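Long-range contact in acetyl-CoA hydrolase/transferase family protein (Porphyromonas gingivalis, PDB 2NVV), which probably hydrolyses acetyl-CoA or transfers coenzyme A between acetate and other acids, and binds zinc: residues S24-A29 against S303-S308. Sequence-based numbering, arbitrary orientation.
Sequences SGFTPA and SGCSLS
T27 OG1 is gripped by two groups. S308 OG lies 2.8 Å from T27 OG1 in a hydrogen bond, and the backbone N of A29 donates to T27 OG1. That second bond is bent, with an N-H...O angle of 141°, and closes an ST turn. The T27 hydroxyl thus ties the loop to itself and to the other segment. T27 OG1 lies between the backbone N and the carbonyl carbon, which leaves CG2 beside the backbone N, 3.7 Å from S306 OG. S308 OG is also hydrogen-bonded to S306 OG, 3.1 Å away, so the three hydroxyls form a chain. A29 CB rests against L307 O and S308 OG, 3.9 Å from each.

Beside these hydroxyls, F26 packs against C305. C305 SG sits over one face of the ring, 3.8 Å from its centroid and 24° off the normal, as a sulfur-aromatic contact. C305 CB covers the same face in a CH-pi contact. The ring reaches this position because CG is anti to the backbone N (chi1 -166°). S306 OG lies at the ring edge, in its plane, 3.7 Å from CD2.

F26 also lies near E284, the predicted catalytic glutamate that would carry the coenzyme A thioester. The contact therefore borders the probable active site. It joins the loop between strand 20-23 and helix 35-47 to C305, in the short break after strand 299-304, and to S306, L307 and S308 that follow. V285 of strand 285-286 touches F26, S306 and S308. Q333 of helix 333-336 packs on both F26 and C305, and L307 packs on helix 311-318.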
# COMPACT_ATOMS: atom_id res chain seq x y z
N SER A 24 9.66 -5.44 -24.11
CA SER A 24 9.26 -6.70 -23.48
C SER A 24 10.25 -7.12 -22.40
O SER A 24 11.29 -6.47 -22.20
CB SER A 24 9.18 -7.81 -24.52
OG SER A 24 10.47 -8.11 -25.03
N GLY A 25 9.93 -8.20 -21.69
CA GLY A 25 10.82 -8.70 -20.65
C GLY A 25 10.66 -8.12 -19.26
O GLY A 25 9.91 -7.18 -19.03
N PHE A 26 11.38 -8.72 -18.32
CA PHE A 26 11.39 -8.29 -16.93
C PHE A 26 12.81 -8.59 -16.48
O PHE A 26 13.19 -9.75 -16.38
CB PHE A 26 10.39 -9.11 -16.12
CG PHE A 26 10.09 -8.53 -14.77
CD1 PHE A 26 9.30 -7.39 -14.66
CD2 PHE A 26 10.57 -9.14 -13.62
CE1 PHE A 26 9.00 -6.86 -13.40
CE2 PHE A 26 10.28 -8.63 -12.37
CZ PHE A 26 9.49 -7.49 -12.25
N THR A 27 13.58 -7.54 -16.21
CA THR A 27 14.99 -7.62 -15.87
C THR A 27 15.56 -7.91 -17.25
O THR A 27 14.79 -8.17 -18.17
CB THR A 27 15.36 -8.80 -14.92
OG1 THR A 27 15.48 -10.01 -15.67
CG2 THR A 27 14.33 -8.97 -13.82
N PRO A 28 16.89 -7.86 -17.43
CA PRO A 28 17.44 -8.14 -18.75
C PRO A 28 16.72 -9.28 -19.47
O PRO A 28 16.50 -9.22 -20.68
CB PRO A 28 18.89 -8.48 -18.45
CG PRO A 28 19.20 -7.56 -17.34
CD PRO A 28 17.97 -7.68 -16.44
N ALA A 29 16.34 -10.30 -18.71
CA ALA A 29 15.63 -11.46 -19.27
C ALA A 29 14.36 -11.08 -20.04
O ALA A 29 13.49 -10.37 -19.52
CB ALA A 29 15.29 -12.45 -18.15
N SER A 303 6.34 -19.51 -9.45
CA SER A 303 5.58 -18.57 -10.24
C SER A 303 6.38 -17.28 -10.19
O SER A 303 6.91 -16.92 -9.14
CB SER A 303 4.20 -18.34 -9.64
OG SER A 303 3.45 -17.43 -10.43
N GLY A 304 6.50 -16.59 -11.31
CA GLY A 304 7.24 -15.35 -11.33
C GLY A 304 6.94 -14.54 -12.58
O GLY A 304 6.03 -14.87 -13.33
N CYS A 305 7.71 -13.49 -12.80
CA CYS A 305 7.53 -12.65 -13.98
C CYS A 305 8.69 -12.87 -14.93
O CYS A 305 8.61 -12.56 -16.11
CB CYS A 305 7.47 -11.18 -13.59
SG CYS A 305 6.94 -10.10 -14.91
N SER A 306 9.78 -13.42 -14.40
CA SER A 306 10.95 -13.68 -15.22
C SER A 306 11.80 -14.79 -14.63
O SER A 306 11.78 -15.04 -13.43
CB SER A 306 11.82 -12.43 -15.34
OG SER A 306 12.53 -12.22 -14.13
N LEU A 307 12.54 -15.46 -15.50
CA LEU A 307 13.44 -16.52 -15.09
C LEU A 307 14.80 -15.89 -15.36
O LEU A 307 15.33 -15.97 -16.47
CB LEU A 307 13.25 -17.77 -15.95
CG LEU A 307 14.11 -18.99 -15.63
CD1 LEU A 307 13.80 -19.51 -14.25
CD2 LEU A 307 13.85 -20.07 -16.67
N SER A 308 15.34 -15.23 -14.34
CA SER A 308 16.63 -14.57 -14.46
C SER A 308 17.73 -15.46 -13.92
O SER A 308 18.17 -15.29 -12.79
CB SER A 308 16.60 -13.25 -13.71
OG SER A 308 15.62 -12.39 -14.26